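Side-chain contacts in CyaB (Pseudomonas aeruginosa, PDB 3R5G), which probably makes cyclic AMP from ATP as a membrane-associated adenylyl cyclase and is represented here by its catalytic domain alone: residues L10-S15 with N140-L145; N41-I46 with R89-V94; A81-I86 with D166-R171. All blocks are in the same frame, centred on the assembly; numbering follows the deposited sequence.

How the interactions relate
Helix 74-100 connects the three sites: its 81-86 part serves interaction 3, its 89-94 part serves interaction 2, and A81 and M84 pack against T11 and F13, on the strand used by interaction 1. Interaction 3 is fully buried and almost wholly aliphatic. Interaction 1, partly buried, sets a sheet strand against helix 137-148 with an aromatic face and small side chains. Interaction 2, also partly buried, lies between two helices and is the one with a hydrogen bond across it. The chemistry thus differs with burial, from branched carbon chains in the buried contact to a histidine-carboxylate pair at a partly exposed helix interface.

Interaction 1. Residues L10-S15 with N140-L145; sequences LTVFFS and NLASRL
The phenyl ring of F14 overlaps the backbone and side chain of S143, whose CB sits over one face of the ring. That carbon is 4.0 Å from the centroid of the F14 ring and only 14° off its normal, a CH-pi contact displaced slightly toward the rim. The serine's OG is turned anti to its own backbone nitrogen (chi1 178°), which turns the hydroxyl away from the ring, while CB lies over its face. On the same helix, A142 meets F14 differently: its methyl approaches the ring edge in plane, with A142 CB 3.6 Å from F14 CD1. The ring is therefore bounded over a face by one residue and at an edge by the one before it, and F14 CD1 also comes within 3.5 Å of S143 N.

A142 is shared with the strand residue two places earlier. V12 CG1 lies 3.8 Å from A142 CB, and the same methyl rests 3.5 Å from V12 O. Because V12 and F14 alternate with F13, both face helix 137-148, whereas F13 faces the other way, toward M84 and M88 of helix 74-100. The strand is thus sandwiched between two helices. Its backbone is fixed in the sheet by hydrogen bonds between V12 and N115 and between F14 and G113, while N140, pointing away from the strand, bonds through ND2 to T21 OG1 of the second subunit.

Strand 10-15 and helix 140-145 approach to 7.5 Å between their axes, a closeness that small residues such as A142 and S143 permit. With no hydrogen bond or charge pair across it, the interface relies on shape: dispersion and CH-pi contacts seat the helix on the sheet of the cyclase catalytic domain.

Interaction 2. Residues N41-I46 with R89-V94; sequences NEMSKI and RKHMKV
H91 reaches across to helix 41-46, two residues after R89, which points away from that helix to a salt bridge with D192 and a hydrogen bond with V190 O. The histidine meets three partners in turn from its root to its ring. At the root, I46 CD1 packs 3.7 Å from H91 CB and lies obliquely to the imidazole. Farther out, M43 CE comes up to the ring edge, 4.2 Å from H91 CD2. At the end of the ring H91 NE2 donates a hydrogen bond to E42 OE1, at 2.8 Å. The histidine spans the gap because its CG is anti to the backbone N (chi1 -165°), which directs the ring at the opposing helix.

The bond is short but not straight: the N-H...O angle is 140°, and the carboxylate oxygen is tilted from the imidazole plane by 27°. E42 offers the anti lone pair of OE1, the one turned away from OE2. The bend at chi2 brings the carboxylate to the NE2 end of the ring, the two side chains crossing at about a right angle. The other oxygen, E42 OE2, has K45 NZ at 3.9 Å, a long salt bridge. The nearby carboxylate would probably stabilise a positive charge on the histidine. A histidine-carboxylate hydrogen bond thus joins two helices of the cyclase catalytic domain that run roughly antiparallel.

M92, next along, lies at the border of the seam and packs on E109 and I110 of strand 109-116. Around the contact, M88 touches both M43 and I46, and L95 touches E42 and M43, continuing the seam in both directions along helix 74-100. N41 binds D127 N of the second subunit. Helix 74-100 stands between helix 29-50 and strand 185-190.

Interaction 3. Residues A81-I86 with D166-R171; sequences AVSMGI and DVIMCR
S83 OG is held by a hydrogen bond to V79 O, one turn back along its own helix, and across the contact it meets a methyl: I168 CD1 lies 3.7 Å from S83 OG. Folding the hydroxyl back onto the helix carbonyl satisfies it, so an otherwise polar group can take part in a buried, largely aliphatic contact.

I168 supplies the whole of the opposing surface. Its CG1 is beside the backbone N (chi1 -70°) and the chain runs on extended, which carries CD1 forward between S83 and V82. V82 meets it obliquely, with V82 CG1 3.6 Å from I168 CD1 and 4.0 Å from I168 CG2, so both branches of the isoleucine bear on one valine methyl. One turn farther along the helix, I86 CD1 makes a looser contact at 4.3 Å with I168 CG2. The isoleucine therefore rests on a patch formed by V82, S83 and I86, an aliphatic contact that ties a helix of the cyclase catalytic domain to the loop leading into strand 170-176.

Several elements converge here. V190 of strand 185-190 touches V82, I86 and I168 alike, and T160 and I164 of helix 158-164 pack on V82. Just beyond I168, M169 pairs through its backbone with V191. Helix 74-100 is thus joined to strand 185-190 and to the loop before strand 170-176, and through M84 to I46, A47 and Y50 of helix 29-50.

Interaction 1. Residues L10-S15 with N140-L145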
ATOM      1  N   LEU A  10     -13.970  13.416  -0.759  1.00 13.51           N
ATOM      2  CA  LEU A  10     -12.725  13.615  -0.057  1.00 10.77           C
ATOM      3  C   LEU A  10     -11.651  14.056  -1.044  1.00 11.20           C
ATOM      4  O   LEU A  10     -11.738  13.749  -2.206  1.00 13.18           O
ATOM      5  CB  LEU A  10     -12.264  12.343   0.590  1.00 13.26           C
ATOM      6  CG  LEU A  10     -13.243  11.573   1.477  1.00 14.13           C
ATOM      7  CD1 LEU A  10     -12.541  10.347   2.023  1.00 15.59           C
ATOM      8  CD2 LEU A  10     -13.638  12.427   2.610  1.00 13.49           C
ATOM      9  N   THR A  11     -10.634  14.752  -0.513  1.00  9.88           N
ATOM     10  CA  THR A  11      -9.331  14.860  -1.234  1.00  9.13           C
ATOM     11  C   THR A  11      -8.410  13.895  -0.529  1.00  9.68           C
ATOM     12  O   THR A  11      -8.213  13.931   0.709  1.00 11.39           O
ATOM     13  CB  THR A  11      -8.863  16.307  -1.305  1.00  8.13           C
ATOM     14  OG1 THR A  11      -9.761  17.072  -2.099  1.00 10.78           O
ATOM     15  CG2 THR A  11      -7.445  16.370  -2.037  1.00  9.76           C
ATOM     16  N   VAL A  12      -7.771  13.063  -1.322  1.00  9.72           N
ATOM     17  CA  VAL A  12      -6.916  11.974  -0.852  1.00  9.10           C
ATOM     18  C   VAL A  12      -5.479  12.151  -1.319  1.00  9.31           C
ATOM     19  O   VAL A  12      -5.275  12.504  -2.499  1.00  9.87           O
ATOM     20  CB  VAL A  12      -7.401  10.552  -1.359  1.00  9.79           C
ATOM     21  CG1 VAL A  12      -6.498   9.454  -0.901  1.00 10.34           C
ATOM     22  CG2 VAL A  12      -8.898  10.357  -0.986  1.00 11.73           C
ATOM     23  N   PHE A  13      -4.510  12.043  -0.408  1.00 10.63           N
ATOM     24  CA  PHE A  13      -3.104  12.358  -0.645  1.00  9.99           C
ATOM     25  C   PHE A  13      -2.298  11.107  -0.335  1.00 10.04           C
ATOM     26  O   PHE A  13      -2.499  10.448   0.719  1.00  9.21           O
ATOM     27  CB  PHE A  13      -2.747  13.475   0.390  1.00  9.38           C
ATOM     28  CG  PHE A  13      -1.300  13.696   0.512  1.00 10.18           C
ATOM     29  CD1 PHE A  13      -0.715  14.781  -0.197  1.00 10.61           C
ATOM     30  CD2 PHE A  13      -0.468  12.864   1.308  1.00  9.76           C
ATOM     31  CE1 PHE A  13       0.650  15.039  -0.055  1.00  9.20           C
ATOM     32  CE2 PHE A  13       0.967  13.133   1.423  1.00 11.03           C
ATOM     33  CZ  PHE A  13       1.522  14.218   0.738  1.00 10.85           C
ATOM     34  N   PHE A  14      -1.386  10.761  -1.267  1.00  8.90           N
ATOM     35  CA  PHE A  14      -0.384   9.789  -1.016  1.00  7.50           C
ATOM     36  C   PHE A  14       0.976  10.324  -1.281  1.00  9.78           C
ATOM     37  O   PHE A  14       1.153  11.077  -2.255  1.00 10.90           O
ATOM     38  CB  PHE A  14      -0.528   8.526  -1.950  1.00  9.27           C
ATOM     39  CG  PHE A  14      -1.674   7.600  -1.584  1.00 10.76           C
ATOM     40  CD1 PHE A  14      -2.925   7.853  -2.000  1.00 10.27           C
ATOM     41  CD2 PHE A  14      -1.449   6.495  -0.731  1.00 13.39           C
ATOM     42  CE1 PHE A  14      -3.975   6.962  -1.731  1.00 12.86           C
ATOM     43  CE2 PHE A  14      -2.528   5.682  -0.344  1.00 15.19           C
ATOM     44  CZ  PHE A  14      -3.778   5.879  -0.920  1.00 13.28           C
ATOM     45  N   SER A  15       1.948   9.904  -0.517  1.00 10.10           N
ATOM     46  CA  SER A  15       3.342  10.269  -0.840  1.00 10.76           C
ATOM     47  C   SER A  15       4.289   9.151  -0.548  1.00 10.14           C
ATOM     48  O   SER A  15       3.981   8.255   0.223  1.00 11.56           O
ATOM     49  CB  SER A  15       3.781  11.480  -0.060  1.00 12.01           C
ATOM     50  OG  SER A  15       3.828  11.196   1.379  1.00 12.60           O
ATOM     51  N   ASN A 140      -7.842   4.786  -5.093  1.00 13.17           N
ATOM     52  CA  ASN A 140      -6.837   4.134  -5.884  1.00 15.41           C
ATOM     53  C   ASN A 140      -6.269   5.121  -6.911  1.00 14.34           C
ATOM     54  O   ASN A 140      -5.061   5.021  -7.153  1.00 14.68           O
ATOM     55  CB  ASN A 140      -7.490   3.010  -6.689  1.00 16.23           C
ATOM     56  CG  ASN A 140      -7.925   1.874  -5.809  1.00 22.72           C
ATOM     57  OD1 ASN A 140      -7.681   1.887  -4.573  1.00 25.36           O
ATOM     58  ND2 ASN A 140      -8.555   0.898  -6.408  1.00 28.35           N
ATOM     59  N   LEU A 141      -7.069   6.065  -7.381  1.00 12.76           N
ATOM     60  CA  LEU A 141      -6.543   7.050  -8.428  1.00 13.64           C
ATOM     61  C   LEU A 141      -5.465   7.937  -7.782  1.00 13.36           C
ATOM     62  O   LEU A 141      -4.441   8.196  -8.333  1.00 13.47           O
ATOM     63  CB  LEU A 141      -7.647   7.814  -9.106  1.00 12.61           C
ATOM     64  CG  LEU A 141      -7.142   8.884 -10.110  1.00 14.45           C
ATOM     65  CD1 LEU A 141      -6.328   8.222 -11.237  1.00 22.08           C
ATOM     66  CD2 LEU A 141      -8.337   9.633 -10.635  1.00 19.14           C
ATOM     67  N   ALA A 142      -5.635   8.351  -6.498  1.00 11.69           N
ATOM     68  CA  ALA A 142      -4.565   9.105  -5.810  1.00 11.68           C
ATOM     69  C   ALA A 142      -3.284   8.310  -5.704  1.00 11.28           C
ATOM     70  O   ALA A 142      -2.221   8.843  -5.905  1.00 12.52           O
ATOM     71  CB  ALA A 142      -4.976   9.598  -4.407  1.00 12.52           C
ATOM     72  N   SER A 143      -3.399   7.039  -5.356  1.00 12.49           N
ATOM     73  CA  SER A 143      -2.271   6.143  -5.295  1.00 13.84           C
ATOM     74  C   SER A 143      -1.569   5.990  -6.670  1.00 14.63           C
ATOM     75  O   SER A 143      -0.321   6.014  -6.745  1.00 15.90           O
ATOM     76  CB  SER A 143      -2.727   4.783  -4.753  1.00 15.74           C
ATOM     77  OG  SER A 143      -1.550   3.954  -4.777  1.00 18.39           O
ATOM     78  N   ARG A 144      -2.386   5.876  -7.688  1.00 14.09           N
ATOM     79  CA  ARG A 144      -1.783   5.746  -9.033  1.00 15.79           C
ATOM     80  C   ARG A 144      -1.105   7.012  -9.463  1.00 15.44           C
ATOM     81  O   ARG A 144      -0.066   6.974 -10.203  1.00 16.08           O
ATOM     82  CB  ARG A 144      -2.910   5.387 -10.009  1.00 15.54           C
ATOM     83  CG  ARG A 144      -3.468   3.938  -9.801  1.00 23.82           C
ATOM     84  CD  ARG A 144      -2.364   2.829  -9.641  1.00 34.44           C
ATOM     85  NE  ARG A 144      -2.840   1.615 -10.322  1.00 46.48           N
ATOM     86  CZ  ARG A 144      -2.312   0.389 -10.235  1.00 50.85           C
ATOM     87  NH1 ARG A 144      -1.239   0.146  -9.482  1.00 54.29           N
ATOM     88  NH2 ARG A 144      -2.870  -0.615 -10.917  1.00 53.69           N
ATOM     89  N   LEU A 145      -1.635   8.168  -9.098  1.00 13.69           N
ATOM     90  CA  LEU A 145      -0.930   9.406  -9.438  1.00 14.70           C
ATOM     91  C   LEU A 145       0.404   9.463  -8.707  1.00 14.22           C
ATOM     92  O   LEU A 145       1.435   9.961  -9.214  1.00 13.54           O
ATOM     93  CB  LEU A 145      -1.782  10.668  -9.185  1.00 15.36           C
ATOM     94  CG  LEU A 145      -3.090  10.799  -9.950  1.00 15.95           C
ATOM     95  CD1 LEU A 145      -3.818  12.111  -9.618  1.00 23.90           C
ATOM     96  CD2 LEU A 145      -2.872  10.619 -11.447  1.00 24.89           C
TER

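Interaction 2. Residues N41-I46 with R89-V94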
ATOM      1  N   ASN A  41       7.364  11.388  11.700  1.00 14.15           N
ATOM      2  CA  ASN A  41       6.896  12.273  12.753  1.00 16.38           C
ATOM      3  C   ASN A  41       6.752  13.722  12.204  1.00 13.74           C
ATOM      4  O   ASN A  41       5.757  14.350  12.452  1.00 16.05           O
ATOM      5  CB  ASN A  41       7.923  12.291  13.905  1.00 16.86           C
ATOM      6  CG  ASN A  41       7.305  12.753  15.185  1.00 21.55           C
ATOM      7  OD1 ASN A  41       6.251  12.289  15.617  1.00 22.03           O
ATOM      8  ND2 ASN A  41       7.904  13.800  15.746  1.00 25.59           N
ATOM      9  N   GLU A  42       7.739  14.108  11.376  1.00 14.96           N
ATOM     10  CA  GLU A  42       7.672  15.497  10.795  1.00 15.82           C
ATOM     11  C   GLU A  42       6.530  15.629   9.834  1.00 14.83           C
ATOM     12  O   GLU A  42       5.784  16.587   9.900  1.00 16.26           O
ATOM     13  CB  GLU A  42       8.934  15.918  10.077  1.00 15.72           C
ATOM     14  CG  GLU A  42      10.151  16.071  11.052  1.00 19.99           C
ATOM     15  CD  GLU A  42       9.917  17.245  12.004  1.00 28.36           C
ATOM     16  OE1 GLU A  42       9.819  18.388  11.512  1.00 26.10           O
ATOM     17  OE2 GLU A  42       9.749  17.040  13.236  1.00 31.45           O
ATOM     18  N   MET A  43       6.326  14.564   9.027  1.00 15.04           N
ATOM     19  CA  MET A  43       5.143  14.605   8.124  1.00 16.32           C
ATOM     20  C   MET A  43       3.829  14.610   8.856  1.00 15.74           C
ATOM     21  O   MET A  43       2.885  15.291   8.483  1.00 14.93           O
ATOM     22  CB  MET A  43       5.161  13.441   7.133  1.00 13.58           C
ATOM     23  CG  MET A  43       6.288  13.463   6.187  1.00 14.73           C
ATOM     24  SD  MET A  43       6.448  14.950   5.192  1.00 16.66           S
ATOM     25  CE  MET A  43       7.813  15.796   6.005  1.00 22.48           C
ATOM     26  N   SER A  44       3.717  13.825   9.948  1.00 15.10           N
ATOM     27  CA  SER A  44       2.559  13.837  10.763  1.00 15.98           C
ATOM     28  C   SER A  44       2.225  15.235  11.341  1.00 14.98           C
ATOM     29  O   SER A  44       1.062  15.644  11.323  1.00 17.05           O
ATOM     30  CB  SER A  44       2.771  12.797  11.879  1.00 16.56           C
ATOM     31  OG  SER A  44       1.702  12.939  12.768  1.00 28.23           O
ATOM     32  N   LYS A  45       3.233  15.948  11.826  1.00 15.37           N
ATOM     33  CA  LYS A  45       3.005  17.256  12.316  1.00 15.14           C
ATOM     34  C   LYS A  45       2.470  18.223  11.237  1.00 14.81           C
ATOM     35  O   LYS A  45       1.590  18.986  11.497  1.00 15.23           O
ATOM     36  CB  LYS A  45       4.322  17.836  12.827  1.00 15.20           C
ATOM     37  CG  LYS A  45       4.824  17.099  14.111  1.00 20.53           C
ATOM     38  CD  LYS A  45       5.937  17.868  14.697  1.00 22.57           C
ATOM     39  CE  LYS A  45       6.199  17.274  16.083  1.00 29.43           C
ATOM     40  NZ  LYS A  45       7.631  17.173  16.490  1.00 35.70           N
ATOM     41  N   ILE A  46       3.039  18.127  10.016  1.00 13.26           N
ATOM     42  CA  ILE A  46       2.486  18.954   8.945  1.00 14.02           C
ATOM     43  C   ILE A  46       1.038  18.609   8.537  1.00 13.06           C
ATOM     44  O   ILE A  46       0.220  19.497   8.396  1.00 12.73           O
ATOM     45  CB  ILE A  46       3.423  18.902   7.698  1.00 11.95           C
ATOM     46  CG1 ILE A  46       4.826  19.349   8.077  1.00 14.20           C
ATOM     47  CG2 ILE A  46       2.823  19.777   6.550  1.00 12.31           C
ATOM     48  CD1 ILE A  46       5.913  19.229   7.048  1.00 13.18           C
ATOM     49  N   ARG A  89       6.908  19.264   0.775  1.00 10.15           N
ATOM     50  CA  ARG A  89       8.038  19.296  -0.188  1.00 10.89           C
ATOM     51  C   ARG A  89       9.050  20.350   0.271  1.00 12.64           C
ATOM     52  O   ARG A  89      10.303  20.084   0.135  1.00 13.50           O
ATOM     53  CB  ARG A  89       7.443  19.595  -1.559  1.00  9.94           C
ATOM     54  CG  ARG A  89       8.516  19.702  -2.629  1.00 12.78           C
ATOM     55  CD  ARG A  89       7.981  19.622  -4.047  1.00 13.29           C
ATOM     56  NE  ARG A  89       7.131  20.788  -4.278  1.00 10.06           N
ATOM     57  CZ  ARG A  89       6.373  20.943  -5.401  1.00 11.18           C
ATOM     58  NH1 ARG A  89       6.448  19.960  -6.344  1.00 11.89           N
ATOM     59  NH2 ARG A  89       5.619  21.999  -5.603  1.00 11.33           N
ATOM     60  N   LYS A  90       8.582  21.502   0.808  1.00 11.14           N
ATOM     61  CA  LYS A  90       9.544  22.493   1.323  1.00 11.92           C
ATOM     62  C   LYS A  90      10.259  21.938   2.521  1.00 11.89           C
ATOM     63  O   LYS A  90      11.474  22.144   2.669  1.00 14.12           O
ATOM     64  CB  LYS A  90       8.867  23.797   1.700  1.00 14.05           C
ATOM     65  CG  LYS A  90       8.317  24.618   0.599  1.00 14.96           C
ATOM     66  CD  LYS A  90       7.583  25.810   1.103  1.00 17.42           C
ATOM     67  CE  LYS A  90       6.978  26.581  -0.077  1.00 14.88           C
ATOM     68  NZ  LYS A  90       6.071  27.652   0.320  1.00 16.81           N
ATOM     69  N   HIS A  91       9.584  21.217   3.392  1.00 12.02           N
ATOM     70  CA  HIS A  91      10.250  20.757   4.604  1.00 14.02           C
ATOM     71  C   HIS A  91      11.241  19.659   4.291  1.00 15.80           C
ATOM     72  O   HIS A  91      12.252  19.450   4.975  1.00 17.14           O
ATOM     73  CB  HIS A  91       9.205  20.272   5.600  1.00 14.46           C
ATOM     74  CG  HIS A  91       9.759  20.121   6.964  1.00 16.21           C
ATOM     75  ND1 HIS A  91      10.205  21.197   7.697  1.00 21.58           N
ATOM     76  CD2 HIS A  91       9.848  19.027   7.755  1.00 19.79           C
ATOM     77  CE1 HIS A  91      10.616  20.752   8.878  1.00 19.97           C
ATOM     78  NE2 HIS A  91      10.393  19.443   8.945  1.00 20.95           N
ATOM     79  N   MET A  92      11.037  18.948   3.204  1.00 14.74           N
ATOM     80  CA  MET A  92      12.015  17.965   2.803  1.00 15.29           C
ATOM     81  C   MET A  92      13.354  18.548   2.524  1.00 17.06           C
ATOM     82  O   MET A  92      14.331  17.834   2.732  1.00 16.43           O
ATOM     83  CB  MET A  92      11.505  17.185   1.578  1.00 17.44           C
ATOM     84  CG  MET A  92      10.724  16.004   1.942  1.00 27.06           C
ATOM     85  SD  MET A  92      11.785  14.679   2.610  1.00 26.71           S
ATOM     86  CE  MET A  92      12.388  13.640   1.306  1.00 29.74           C
ATOM     87  N   LYS A  93      13.389  19.814   2.116  1.00 16.47           N
ATOM     88  CA  LYS A  93      14.739  20.447   1.901  1.00 18.52           C
ATOM     89  C   LYS A  93      15.453  20.572   3.230  1.00 18.70           C
ATOM     90  O   LYS A  93      16.684  20.369   3.328  1.00 22.79           O
ATOM     91  CB  LYS A  93      14.617  21.851   1.316  1.00 19.44           C
ATOM     92  CG  LYS A  93      13.900  21.822  -0.013  1.00 24.18           C
ATOM     93  CD  LYS A  93      13.854  23.248  -0.571  1.00 30.13           C
ATOM     94  CE  LYS A  93      13.294  23.278  -1.995  1.00 36.85           C
ATOM     95  NZ  LYS A  93      12.249  22.194  -2.190  1.00 44.13           N
ATOM     96  N   VAL A  94      14.707  20.940   4.259  1.00 19.54           N
ATOM     97  CA  VAL A  94      15.275  21.032   5.603  1.00 19.67           C
ATOM     98  C   VAL A  94      15.741  19.643   6.064  1.00 19.81           C
ATOM     99  O   VAL A  94      16.852  19.484   6.593  1.00 19.05           O
ATOM    100  CB  VAL A  94      14.256  21.559   6.523  1.00 20.57           C
ATOM    101  CG1 VAL A  94      14.832  21.767   7.920  1.00 20.87           C
ATOM    102  CG2 VAL A  94      13.718  22.951   6.008  1.00 21.78           C
TER

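Interaction 3. Residues A81-I86 with D166-R171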
ATOM      1  N   ALA A  81      -5.267  20.067   1.263  1.00  7.17           N
ATOM      2  CA  ALA A  81      -4.465  18.890   0.985  1.00  8.30           C
ATOM      3  C   ALA A  81      -3.269  19.344   0.109  1.00  8.55           C
ATOM      4  O   ALA A  81      -2.191  18.872   0.315  1.00  7.88           O
ATOM      5  CB  ALA A  81      -5.297  17.889   0.167  1.00  8.50           C
ATOM      6  N   VAL A  82      -3.517  20.104  -0.938  1.00  7.62           N
ATOM      7  CA  VAL A  82      -2.362  20.458  -1.835  1.00  7.56           C
ATOM      8  C   VAL A  82      -1.384  21.369  -1.129  1.00  7.92           C
ATOM      9  O   VAL A  82      -0.162  21.248  -1.359  1.00  9.03           O
ATOM     10  CB  VAL A  82      -2.959  21.059  -3.083  1.00  7.77           C
ATOM     11  CG1 VAL A  82      -1.875  21.499  -4.145  1.00 10.46           C
ATOM     12  CG2 VAL A  82      -3.773  19.969  -3.813  1.00  9.53           C
ATOM     13  N   SER A  83      -1.890  22.307  -0.316  1.00  8.74           N
ATOM     14  CA  SER A  83      -1.019  23.213   0.449  1.00  8.90           C
ATOM     15  C   SER A  83      -0.202  22.414   1.406  1.00  8.76           C
ATOM     16  O   SER A  83       0.992  22.724   1.603  1.00  9.22           O
ATOM     17  CB  SER A  83      -1.861  24.309   1.176  1.00  9.58           C
ATOM     18  OG  SER A  83      -2.591  25.058   0.211  1.00 10.42           O
ATOM     19  N   MET A  84      -0.760  21.354   2.038  1.00  8.74           N
ATOM     20  CA  MET A  84       0.015  20.468   2.878  1.00  9.10           C
ATOM     21  C   MET A  84       1.148  19.830   2.073  1.00  9.56           C
ATOM     22  O   MET A  84       2.320  19.790   2.513  1.00  9.40           O
ATOM     23  CB  MET A  84      -0.969  19.467   3.445  1.00  7.80           C
ATOM     24  CG  MET A  84      -0.266  18.420   4.273  1.00 11.57           C
ATOM     25  SD  MET A  84      -1.187  16.927   4.625  1.00 10.56           S
ATOM     26  CE  MET A  84      -1.145  16.266   2.911  1.00 10.16           C
ATOM     27  N   GLY A  85       0.819  19.381   0.864  1.00  8.14           N
ATOM     28  CA  GLY A  85       1.893  18.780   0.050  1.00  8.63           C
ATOM     29  C   GLY A  85       2.994  19.762  -0.310  1.00  6.63           C
ATOM     30  O   GLY A  85       4.168  19.372  -0.235  1.00  8.67           O
ATOM     31  N   ILE A  86       2.623  21.010  -0.639  1.00  7.40           N
ATOM     32  CA  ILE A  86       3.609  22.054  -0.918  1.00  7.78           C
ATOM     33  C   ILE A  86       4.550  22.226   0.289  1.00  8.92           C
ATOM     34  O   ILE A  86       5.789  22.293   0.172  1.00  9.23           O
ATOM     35  CB  ILE A  86       2.985  23.332  -1.317  1.00  8.38           C
ATOM     36  CG1 ILE A  86       2.376  23.198  -2.750  1.00  9.40           C
ATOM     37  CG2 ILE A  86       3.982  24.534  -1.205  1.00 10.25           C
ATOM     38  CD1 ILE A  86       1.368  24.315  -3.089  1.00  9.85           C
ATOM     39  N   ASP A 166      -7.868  28.648  -8.781  1.00 14.17           N
ATOM     40  CA  ASP A 166      -7.791  30.092  -8.573  1.00 17.55           C
ATOM     41  C   ASP A 166      -6.801  30.488  -7.520  1.00 16.91           C
ATOM     42  O   ASP A 166      -6.441  31.637  -7.469  1.00 19.19           O
ATOM     43  CB  ASP A 166      -9.185  30.583  -8.176  1.00 19.23           C
ATOM     44  CG  ASP A 166      -9.882  29.664  -7.123  1.00 27.08           C
ATOM     45  OD1 ASP A 166      -9.814  28.343  -7.092  1.00 34.23           O
ATOM     46  OD2 ASP A 166     -10.662  30.292  -6.338  1.00 40.11           O
ATOM     47  N   VAL A 167      -6.351  29.551  -6.676  1.00 13.66           N
ATOM     48  CA  VAL A 167      -5.458  29.884  -5.589  1.00 15.91           C
ATOM     49  C   VAL A 167      -4.106  29.128  -5.573  1.00 15.20           C
ATOM     50  O   VAL A 167      -3.215  29.542  -4.878  1.00 17.12           O
ATOM     51  CB  VAL A 167      -6.162  29.859  -4.257  1.00 19.77           C
ATOM     52  CG1 VAL A 167      -7.554  30.548  -4.366  1.00 25.95           C
ATOM     53  CG2 VAL A 167      -6.396  28.493  -3.843  1.00 20.09           C
ATOM     54  N   ILE A 168      -3.990  28.032  -6.312  1.00 11.92           N
ATOM     55  CA  ILE A 168      -2.745  27.319  -6.368  1.00 10.86           C
ATOM     56  C   ILE A 168      -2.342  27.194  -7.833  1.00  8.95           C
ATOM     57  O   ILE A 168      -3.097  26.826  -8.706  1.00 11.44           O
ATOM     58  CB  ILE A 168      -2.876  25.885  -5.735  1.00 11.06           C
ATOM     59  CG1 ILE A 168      -3.059  26.089  -4.213  1.00 13.18           C
ATOM     60  CG2 ILE A 168      -1.661  24.997  -6.127  1.00 13.09           C
ATOM     61  CD1 ILE A 168      -3.265  24.762  -3.412  1.00 16.10           C
ATOM     62  N   MET A 169      -1.068  27.470  -8.073  1.00  9.60           N
ATOM     63  CA  MET A 169      -0.541  27.488  -9.446  1.00  9.75           C
ATOM     64  C   MET A 169      -0.192  26.065  -9.914  1.00 10.73           C
ATOM     65  O   MET A 169       0.463  25.288  -9.197  1.00 10.51           O
ATOM     66  CB  MET A 169       0.773  28.261  -9.474  1.00  9.82           C
ATOM     67  CG  MET A 169       1.255  28.593 -10.811  1.00 12.36           C
ATOM     68  SD  MET A 169       0.333  29.923 -11.623  1.00 14.38           S
ATOM     69  CE  MET A 169       0.756  31.325 -10.574  1.00 16.09           C
ATOM     70  N   CYS A 170      -0.682  25.694 -11.108  1.00 11.62           N
ATOM     71  CA  CYS A 170      -0.549  24.324 -11.630  1.00 10.56           C
ATOM     72  C   CYS A 170      -0.051  24.426 -13.082  1.00 12.41           C
ATOM     73  O   CYS A 170      -0.240  25.456 -13.750  1.00 13.28           O
ATOM     74  CB  CYS A 170      -1.923  23.607 -11.629  1.00  9.20           C
ATOM     75  SG  CYS A 170      -2.582  23.448  -9.907  1.00 13.47           S
ATOM     76  N   ARG A 171       0.406  23.293 -13.588  1.00  9.81           N
ATOM     77  CA  ARG A 171       0.790  23.170 -15.011  1.00 10.82           C
ATOM     78  C   ARG A 171       0.313  21.842 -15.525  1.00 11.52           C
ATOM     79  O   ARG A 171       0.508  20.799 -14.939  1.00 11.09           O
ATOM     80  CB  ARG A 171       2.306  23.127 -14.987  1.00 14.35           C
ATOM     81  CG  ARG A 171       2.795  23.194 -16.348  1.00 18.72           C
ATOM     82  CD  ARG A 171       4.327  23.322 -16.401  1.00 19.46           C
ATOM     83  NE  ARG A 171       5.128  23.853 -15.306  1.00 32.12           N
ATOM     84  CZ  ARG A 171       5.747  25.038 -15.267  1.00 34.66           C
ATOM     85  NH1 ARG A 171       6.515  25.289 -14.223  1.00 32.50           N
ATOM     86  NH2 ARG A 171       5.589  25.974 -16.202  1.00 34.43           N
TER